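Long-range contacts in arginase (Thermus thermophilus, PDB 2EF5), which probably hydrolyses L-arginine to urea and L-ornithine with the help of two manganese ions in each subunit: residues V196-L204 with L244-R254; M137-L145 with F154-L164. All blocks are in the same frame, centred on the assembly; numbering follows the deposited sequence.

Contact 1 (V196-L204 with L244-R254); sequences VARIAEEVL and LLMEILAESGR. With GAI (guanidine), chain I.
The carbonyl oxygen Leu204 O receives the guanidinium of Arg254 through NH2 at 2.9 Å, a bond that is bent at the hydrogen (140°) and comes from a donor tilted out of the carbonyl plane. The arginine meets the oxygen with its edge, and the bend of its chain at chi3 turns the group back toward the end of 196-204; its other terminal nitrogen, NH1, is bound by Leu210 O. Beside this bond the isobutyl group of Leu204 lies against the last turn of the other helix, CD2 at 3.6 Å from Ser252 CB, and it meets Leu249 methyl to methyl. The hydroxyl of Ser252 is turned to the crowded position between backbone N and carbonyl carbon (chi1 76°), where OG donates to Leu249 O at 2.6 Å and accepts from Arg254 N, forming an ST turn across Gly253. With an alanine here the hydroxyl is lost, which would probably leave Arg254 N without this acceptor and Leu249 O without its short donor, and so weaken the turn. Both helices belong to the alpha/beta fold of the arginase family, whose central sheet is parallel; the axes of segments 196-204 and 244-252 come to 9.4 Å and cross at -34°. At Ala200 the small CB lies against Ile248 CG2 at 3.6 Å. Ile248 is a knob in a hole made by Ala197, Ala200, Glu201 and Leu204, its CD1 touching Ala197 CA. Toward the other end the Val196 and Leu245 side chains cross at about a right angle, Val196 CG1 3.8 Å from Leu245 CB, while Leu244 CD2 packs against Ala197 N. On a different face of 244-252, Glu247 binds guanidine with both carboxylate oxygens, OE1 to N1 at 2.7 Å and OE2 to N3.

Contact 2 (M137-L145 with F154-L164); sequences MPLAVLSGL and FRAVDPKDVVL
Leu142 and Arg155 bring their CA atoms to 4.3 Å where the chain after helix 148-154 passes the end of helix 138-142, which closes at Gly144 in a Schellman motif. Two successive amides, Ala156 N at 2.9 Å and Val157 N at 3.0 Å, converge on Leu142 O; the first bond is almost straight at the hydrogen (174°), the second less so. The CA-H of Ser143 points in turn at Val157 O. Leu142 sets CD2 against Phe154 O and its CB near Val157 CG1, while Val141 and Phe154 lie side by side, pointing the same way, and touch through CG1 and CB. Arg155 lays its aliphatic chain along the backbone of Gly144, with CD 3.5 Å from Gly144 CA, a place where a CB would collide. Ser143 OG donates back to Leu139 O at 3.0 Å, and its CB packs on Pro159 CG. Leu139, with CG anti to the backbone N (chi1 -173°), carries its methyls to the strand: CD2 meets Leu164 CD2 tip to tip at 3.7 Å and also reaches Val162 CG1. This joins the short helix to strand 162-167 of the parallel sheet, with Trp116 of the adjacent strand touching both Leu139 and Leu164. The contact thus divides its chemistry: two amides satisfy a helix-end carbonyl and probably hold the connecting chain in place, while apolar methyls pack the helix on strand 162-167, close to the manganese ligand Asp122.

Contact 2 closes before contact 1 opens along the chain, and their centres lie 21 Å apart, yet they meet directly: Val203 CG2 of helix 196-204 packs on Val163 CG1 of the strand at 3.6 Å. Strand 162-167, part of contact 2, thus packs Leu139 of its own contact and Val203 of contact 1. Their relation to the manganese site differs. In contact 2 the Leu139 side chain is about 8 Å from a bound manganese ion, whereas in contact 1 the Leu245 side chain is about 14 Å from one. Glu247 of contact 1 holds a guanidine in a site lined also by Leu244, and neither residue is a manganese ligand.

Contact 1 (V196-L204 with L244-R254)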
loop_
_atom_site.group_PDB
_atom_site.type_symbol
_atom_site.label_atom_id
_atom_site.label_comp_id
_atom_site.label_asym_id
_atom_site.label_seq_id
_atom_site.Cartn_x
_atom_site.Cartn_y
_atom_site.Cartn_z
ATOM N N VAL A 196 20.178 15.153 0.791
ATOM C CA VAL A 196 20.110 16.540 0.338
ATOM C C VAL A 196 20.510 16.744 -1.123
ATOM O O VAL A 196 19.925 17.571 -1.818
ATOM C CB VAL A 196 20.987 17.460 1.230
ATOM C CG1 VAL A 196 21.046 18.867 0.648
ATOM C CG2 VAL A 196 20.424 17.500 2.634
ATOM N N ALA A 197 21.507 16.002 -1.591
ATOM C CA ALA A 197 21.956 16.158 -2.967
ATOM C C ALA A 197 20.800 15.993 -3.960
ATOM O O ALA A 197 20.564 16.850 -4.816
ATOM C CB ALA A 197 23.061 15.154 -3.267
ATOM N N ARG A 198 20.079 14.885 -3.838
ATOM C CA ARG A 198 18.956 14.616 -4.719
ATOM C C ARG A 198 17.832 15.633 -4.510
ATOM O O ARG A 198 17.236 16.114 -5.474
ATOM C CB ARG A 198 18.439 13.198 -4.489
ATOM C CG ARG A 198 17.267 12.830 -5.375
ATOM C CD ARG A 198 16.905 11.364 -5.237
ATOM N NE ARG A 198 15.776 11.019 -6.095
ATOM C CZ ARG A 198 15.230 9.810 -6.170
ATOM N NH1 ARG A 198 15.708 8.812 -5.440
ATOM N NH2 ARG A 198 14.196 9.600 -6.975
ATOM N N ILE A 199 17.541 15.971 -3.259
ATOM C CA ILE A 199 16.486 16.948 -2.986
ATOM C C ILE A 199 16.803 18.304 -3.593
ATOM O O ILE A 199 15.921 18.950 -4.157
ATOM C CB ILE A 199 16.253 17.114 -1.479
ATOM C CG1 ILE A 199 15.607 15.845 -0.926
ATOM C CG2 ILE A 199 15.362 18.319 -1.209
ATOM C CD1 ILE A 199 15.450 15.851 0.564
ATOM N N ALA A 200 18.055 18.739 -3.484
ATOM C CA ALA A 200 18.465 20.021 -4.052
ATOM C C ALA A 200 18.251 20.014 -5.564
ATOM O O ALA A 200 17.816 21.008 -6.144
ATOM C CB ALA A 200 19.930 20.296 -3.732
ATOM N N GLU A 201 18.564 18.886 -6.195
ATOM C CA GLU A 201 18.402 18.737 -7.641
ATOM C C GLU A 201 16.918 18.820 -7.987
ATOM O O GLU A 201 16.529 19.491 -8.938
ATOM C CB GLU A 201 18.961 17.386 -8.106
ATOM C CG GLU A 201 20.413 17.129 -7.713
ATOM C CD GLU A 201 21.418 17.846 -8.600
ATOM O OE1 GLU A 201 21.211 19.040 -8.914
ATOM O OE2 GLU A 201 22.430 17.211 -8.973
ATOM N N GLU A 202 16.095 18.131 -7.207
ATOM C CA GLU A 202 14.655 18.135 -7.431
ATOM C C GLU A 202 14.033 19.514 -7.214
ATOM O O GLU A 202 13.083 19.892 -7.899
ATOM C CB GLU A 202 13.983 17.096 -6.532
ATOM C CG GLU A 202 14.134 15.674 -7.053
ATOM C CD GLU A 202 13.439 14.650 -6.181
ATOM O OE1 GLU A 202 12.479 15.022 -5.471
ATOM O OE2 GLU A 202 13.838 13.466 -6.214
ATOM N N VAL A 203 14.567 20.263 -6.257
ATOM C CA VAL A 203 14.069 21.605 -5.990
ATOM C C VAL A 203 14.302 22.471 -7.231
ATOM O O VAL A 203 13.394 23.152 -7.712
ATOM C CB VAL A 203 14.802 22.250 -4.770
ATOM C CG1 VAL A 203 14.550 23.743 -4.721
ATOM C CG2 VAL A 203 14.327 21.606 -3.480
ATOM N N LEU A 204 15.526 22.443 -7.751
ATOM C CA LEU A 204 15.865 23.238 -8.924
ATOM C C LEU A 204 15.037 22.857 -10.152
ATOM O O LEU A 204 14.700 23.720 -10.970
ATOM C CB LEU A 204 17.354 23.089 -9.242
ATOM C CG LEU A 204 18.317 23.714 -8.231
ATOM C CD1 LEU A 204 19.747 23.377 -8.616
ATOM C CD2 LEU A 204 18.107 25.219 -8.188
ATOM N N LEU A 244 25.727 21.930 1.826
ATOM C CA LEU A 244 25.546 21.294 0.521
ATOM C C LEU A 244 24.331 21.889 -0.197
ATOM O O LEU A 244 24.396 22.219 -1.381
ATOM C CB LEU A 244 25.347 19.783 0.659
ATOM C CG LEU A 244 25.143 19.109 -0.705
ATOM C CD1 LEU A 244 26.413 19.263 -1.545
ATOM C CD2 LEU A 244 24.808 17.644 -0.517
ATOM N N LEU A 245 23.222 22.016 0.524
ATOM C CA LEU A 245 22.008 22.585 -0.054
ATOM C C LEU A 245 22.278 23.971 -0.624
ATOM O O LEU A 245 21.861 24.285 -1.745
ATOM C CB LEU A 245 20.905 22.679 1.000
ATOM C CG LEU A 245 19.606 23.325 0.507
ATOM C CD1 LEU A 245 19.024 22.511 -0.649
ATOM C CD2 LEU A 245 18.624 23.405 1.657
ATOM N N MET A 246 22.974 24.797 0.151
ATOM C CA MET A 246 23.301 26.146 -0.283
ATOM C C MET A 246 24.212 26.140 -1.508
ATOM O O MET A 246 24.004 26.919 -2.435
ATOM C CB MET A 246 23.982 26.928 0.851
ATOM C CG MET A 246 23.122 27.173 2.074
ATOM S SD MET A 246 21.602 28.122 1.766
ATOM C CE MET A 246 20.381 26.838 1.834
ATOM N N GLU A 247 25.215 25.266 -1.515
ATOM C CA GLU A 247 26.153 25.203 -2.633
ATOM C C GLU A 247 25.489 24.757 -3.938
ATOM O O GLU A 247 25.802 25.279 -5.011
ATOM C CB GLU A 247 27.322 24.264 -2.303
ATOM C CG GLU A 247 28.085 24.642 -1.034
ATOM C CD GLU A 247 29.068 23.562 -0.599
ATOM O OE1 GLU A 247 28.745 22.370 -0.744
ATOM O OE2 GLU A 247 30.154 23.900 -0.092
ATOM N N ILE A 248 24.572 23.799 -3.855
ATOM C CA ILE A 248 23.909 23.330 -5.062
ATOM C C ILE A 248 22.953 24.404 -5.587
ATOM O O ILE A 248 22.829 24.589 -6.792
ATOM C CB ILE A 248 23.171 21.998 -4.809
ATOM C CG1 ILE A 248 24.199 20.900 -4.492
ATOM C CG2 ILE A 248 22.361 21.608 -6.034
ATOM C CD1 ILE A 248 23.599 19.525 -4.187
ATOM N N LEU A 249 22.291 25.125 -4.689
ATOM C CA LEU A 249 21.400 26.195 -5.121
ATOM C C LEU A 249 22.260 27.295 -5.744
ATOM O O LEU A 249 21.879 27.898 -6.756
ATOM C CB LEU A 249 20.592 26.757 -3.942
ATOM C CG LEU A 249 19.566 25.799 -3.317
ATOM C CD1 LEU A 249 18.890 26.465 -2.120
ATOM C CD2 LEU A 249 18.532 25.386 -4.354
ATOM N N ALA A 250 23.427 27.547 -5.154
ATOM C CA ALA A 250 24.329 28.565 -5.675
ATOM C C ALA A 250 24.770 28.231 -7.100
ATOM O O ALA A 250 24.797 29.109 -7.963
ATOM C CB ALA A 250 25.550 28.698 -4.770
ATOM N N GLU A 251 25.107 26.962 -7.340
ATOM C CA GLU A 251 25.560 26.506 -8.662
ATOM C C GLU A 251 24.561 26.813 -9.775
ATOM O O GLU A 251 24.952 27.062 -10.914
ATOM C CB GLU A 251 25.830 24.992 -8.667
ATOM C CG GLU A 251 27.022 24.524 -7.834
ATOM C CD GLU A 251 27.263 23.014 -7.931
ATOM O OE1 GLU A 251 26.308 22.260 -8.234
ATOM O OE2 GLU A 251 28.408 22.576 -7.688
ATOM N N SER A 252 23.270 26.784 -9.451
ATOM C CA SER A 252 22.225 27.048 -10.440
ATOM C C SER A 252 22.365 28.454 -11.001
ATOM O O SER A 252 21.970 28.714 -12.132
ATOM C CB SER A 252 20.839 26.914 -9.814
ATOM O OG SER A 252 20.552 28.057 -9.021
ATOM N N GLY A 253 22.914 29.358 -10.198
ATOM C CA GLY A 253 23.092 30.731 -10.637
ATOM C C GLY A 253 21.782 31.496 -10.705
ATOM O O GLY A 253 21.740 32.623 -11.200
ATOM N N ARG A 254 20.713 30.892 -10.193
ATOM C CA ARG A 254 19.396 31.511 -10.216
ATOM C C ARG A 254 18.920 32.147 -8.909
ATOM O O ARG A 254 17.844 32.749 -8.879
ATOM C CB ARG A 254 18.355 30.490 -10.676
ATOM C CG ARG A 254 18.450 30.121 -12.153
ATOM C CD ARG A 254 17.228 29.335 -12.593
ATOM N NE ARG A 254 17.287 27.903 -12.288
ATOM C CZ ARG A 254 16.353 27.244 -11.608
ATOM N NH1 ARG A 254 15.288 27.884 -11.147
ATOM N NH2 ARG A 254 16.460 25.936 -11.420
HETATM C C GAI I . 30.162 21.113 2.291
HETATM N N1 GAI I . 29.349 20.712 1.301
HETATM N N2 GAI I . 30.360 20.317 3.344
HETATM N N3 GAI I . 30.772 22.301 2.222
#

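Contact 2 (M137-L145 with F154-L164)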
loop_
_atom_site.group_PDB
_atom_site.type_symbol
_atom_site.label_atom_id
_atom_site.label_comp_id
_atom_site.label_asym_id
_atom_site.label_seq_id
_atom_site.Cartn_x
_atom_site.Cartn_y
_atom_site.Cartn_z
ATOM N N MET A 137 2.384 32.121 9.784
ATOM C CA MET A 137 1.524 32.194 8.600
ATOM C C MET A 137 2.117 32.896 7.362
ATOM O O MET A 137 1.462 32.944 6.322
ATOM C CB MET A 137 0.216 32.928 8.941
ATOM C CG MET A 137 -0.235 32.846 10.388
ATOM S SD MET A 137 -1.677 33.908 10.707
ATOM C CE MET A 137 -2.541 32.933 11.937
ATOM N N PRO A 138 3.357 33.415 7.440
ATOM C CA PRO A 138 3.906 34.104 6.264
ATOM C C PRO A 138 3.902 33.400 4.912
ATOM O O PRO A 138 3.606 34.028 3.896
ATOM C CB PRO A 138 5.315 34.489 6.716
ATOM C CG PRO A 138 5.684 33.376 7.626
ATOM C CD PRO A 138 4.419 33.197 8.442
ATOM N N LEU A 139 4.248 32.116 4.882
ATOM C CA LEU A 139 4.279 31.404 3.611
ATOM C C LEU A 139 2.873 31.250 3.052
ATOM O O LEU A 139 2.676 31.300 1.845
ATOM C CB LEU A 139 4.942 30.029 3.763
ATOM C CG LEU A 139 5.189 29.261 2.452
ATOM C CD1 LEU A 139 5.921 30.148 1.453
ATOM C CD2 LEU A 139 6.009 28.011 2.736
ATOM N N ALA A 140 1.897 31.055 3.931
ATOM C CA ALA A 140 0.510 30.927 3.490
ATOM C C ALA A 140 0.124 32.259 2.858
ATOM O O ALA A 140 -0.327 32.306 1.718
ATOM C CB ALA A 140 -0.393 30.620 4.672
ATOM N N VAL A 141 0.327 33.343 3.601
ATOM C CA VAL A 141 0.013 34.682 3.115
ATOM C C VAL A 141 0.647 34.921 1.745
ATOM O O VAL A 141 -0.028 35.331 0.799
ATOM C CB VAL A 141 0.529 35.764 4.095
ATOM C CG1 VAL A 141 0.369 37.148 3.483
ATOM C CG2 VAL A 141 -0.231 35.678 5.403
ATOM N N LEU A 142 1.948 34.672 1.636
ATOM C CA LEU A 142 2.644 34.863 0.370
ATOM C C LEU A 142 1.978 34.053 -0.730
ATOM O O LEU A 142 2.005 34.442 -1.900
ATOM C CB LEU A 142 4.111 34.443 0.493
ATOM C CG LEU A 142 5.019 35.403 1.262
ATOM C CD1 LEU A 142 6.337 34.713 1.592
ATOM C CD2 LEU A 142 5.268 36.662 0.425
ATOM N N SER A 143 1.384 32.927 -0.352
ATOM C CA SER A 143 0.710 32.060 -1.313
ATOM C C SER A 143 -0.733 32.492 -1.559
ATOM O O SER A 143 -1.458 31.844 -2.318
ATOM C CB SER A 143 0.735 30.609 -0.828
ATOM O OG SER A 143 2.063 30.111 -0.789
ATOM N N GLY A 144 -1.142 33.580 -0.911
ATOM C CA GLY A 144 -2.492 34.090 -1.085
ATOM C C GLY A 144 -3.556 33.537 -0.155
ATOM O O GLY A 144 -4.743 33.690 -0.425
ATOM N N LEU A 145 -3.141 32.901 0.936
ATOM C CA LEU A 145 -4.080 32.332 1.901
ATOM C C LEU A 145 -3.919 33.006 3.258
ATOM O O LEU A 145 -2.804 33.153 3.754
ATOM C CB LEU A 145 -3.829 30.830 2.066
ATOM C CG LEU A 145 -3.907 29.935 0.827
ATOM C CD1 LEU A 145 -3.370 28.560 1.177
ATOM C CD2 LEU A 145 -5.346 29.844 0.326
ATOM N N PHE A 154 0.661 41.383 0.292
ATOM C CA PHE A 154 1.819 40.492 0.292
ATOM C C PHE A 154 1.730 39.233 -0.566
ATOM O O PHE A 154 2.730 38.526 -0.716
ATOM C CB PHE A 154 2.185 40.108 1.727
ATOM C CG PHE A 154 2.480 41.288 2.611
ATOM C CD1 PHE A 154 3.383 42.259 2.206
ATOM C CD2 PHE A 154 1.832 41.443 3.834
ATOM C CE1 PHE A 154 3.636 43.370 2.998
ATOM C CE2 PHE A 154 2.077 42.550 4.637
ATOM C CZ PHE A 154 2.979 43.515 4.220
ATOM N N ARG A 155 0.562 38.934 -1.127
ATOM C CA ARG A 155 0.451 37.748 -1.975
ATOM C C ARG A 155 1.510 37.959 -3.053
ATOM O O ARG A 155 1.560 39.024 -3.671
ATOM C CB ARG A 155 -0.944 37.653 -2.610
ATOM C CG ARG A 155 -1.174 36.379 -3.423
ATOM C CD ARG A 155 -2.638 36.222 -3.837
ATOM N NE ARG A 155 -3.071 37.244 -4.788
ATOM C CZ ARG A 155 -2.719 37.277 -6.069
ATOM N NH1 ARG A 155 -1.921 36.339 -6.564
ATOM N NH2 ARG A 155 -3.164 38.251 -6.858
ATOM N N ALA A 156 2.372 36.972 -3.279
ATOM C CA ALA A 156 3.413 37.163 -4.280
ATOM C C ALA A 156 3.953 35.907 -4.946
ATOM O O ALA A 156 4.814 35.996 -5.820
ATOM C CB ALA A 156 4.567 37.957 -3.669
ATOM N N VAL A 157 3.466 34.739 -4.552
ATOM C CA VAL A 157 3.956 33.517 -5.171
ATOM C C VAL A 157 2.856 32.486 -5.356
ATOM O O VAL A 157 1.923 32.412 -4.558
ATOM C CB VAL A 157 5.081 32.872 -4.332
ATOM C CG1 VAL A 157 4.515 32.344 -3.027
ATOM C CG2 VAL A 157 5.750 31.748 -5.118
ATOM N N ASP A 158 2.965 31.701 -6.421
ATOM C CA ASP A 158 1.993 30.653 -6.687
ATOM C C ASP A 158 2.446 29.452 -5.866
ATOM O O ASP A 158 3.623 29.105 -5.878
ATOM C CB ASP A 158 1.994 30.292 -8.174
ATOM C CG ASP A 158 0.905 29.296 -8.537
ATOM O OD1 ASP A 158 0.848 28.207 -7.926
ATOM O OD2 ASP A 158 0.098 29.605 -9.441
ATOM N N PRO A 159 1.519 28.805 -5.146
ATOM C CA PRO A 159 1.840 27.638 -4.318
ATOM C C PRO A 159 2.685 26.600 -5.048
ATOM O O PRO A 159 3.465 25.875 -4.430
ATOM C CB PRO A 159 0.462 27.092 -3.944
ATOM C CG PRO A 159 -0.379 28.323 -3.887
ATOM C CD PRO A 159 0.073 29.090 -5.112
ATOM N N LYS A 160 2.528 26.532 -6.366
ATOM C CA LYS A 160 3.267 25.565 -7.162
ATOM C C LYS A 160 4.718 25.957 -7.397
ATOM O O LYS A 160 5.507 25.147 -7.885
ATOM C CB LYS A 160 2.552 25.329 -8.499
ATOM C CG LYS A 160 1.164 24.706 -8.323
ATOM C CD LYS A 160 0.523 24.327 -9.654
ATOM C CE LYS A 160 -0.791 23.589 -9.429
ATOM N NZ LYS A 160 -1.417 23.148 -10.711
ATOM N N ASP A 161 5.072 27.193 -7.056
ATOM C CA ASP A 161 6.443 27.654 -7.221
ATOM C C ASP A 161 7.107 27.745 -5.847
ATOM O O ASP A 161 8.066 28.492 -5.654
ATOM C CB ASP A 161 6.486 29.016 -7.915
ATOM C CG ASP A 161 5.901 28.977 -9.317
ATOM O OD1 ASP A 161 6.154 27.988 -10.033
ATOM O OD2 ASP A 161 5.205 29.939 -9.709
ATOM N N VAL A 162 6.581 26.974 -4.898
ATOM C CA VAL A 162 7.109 26.946 -3.537
ATOM C C VAL A 162 7.588 25.542 -3.174
ATOM O O VAL A 162 6.952 24.550 -3.515
ATOM C CB VAL A 162 6.039 27.363 -2.496
ATOM C CG1 VAL A 162 6.578 27.149 -1.066
ATOM C CG2 VAL A 162 5.649 28.828 -2.697
ATOM N N VAL A 163 8.724 25.463 -2.494
ATOM C CA VAL A 163 9.260 24.179 -2.054
ATOM C C VAL A 163 9.749 24.352 -0.624
ATOM O O VAL A 163 10.491 25.284 -0.330
ATOM C CB VAL A 163 10.452 23.695 -2.934
ATOM C CG1 VAL A 163 10.950 22.353 -2.428
ATOM C CG2 VAL A 163 10.027 23.561 -4.398
ATOM N N LEU A 164 9.298 23.466 0.259
ATOM C CA LEU A 164 9.686 23.483 1.661
ATOM C C LEU A 164 10.740 22.398 1.846
ATOM O O LEU A 164 10.580 21.289 1.334
ATOM C CB LEU A 164 8.480 23.178 2.553
ATOM C CG LEU A 164 7.496 24.311 2.848
ATOM C CD1 LEU A 164 6.179 23.758 3.400
ATOM C CD2 LEU A 164 8.139 25.255 3.859
#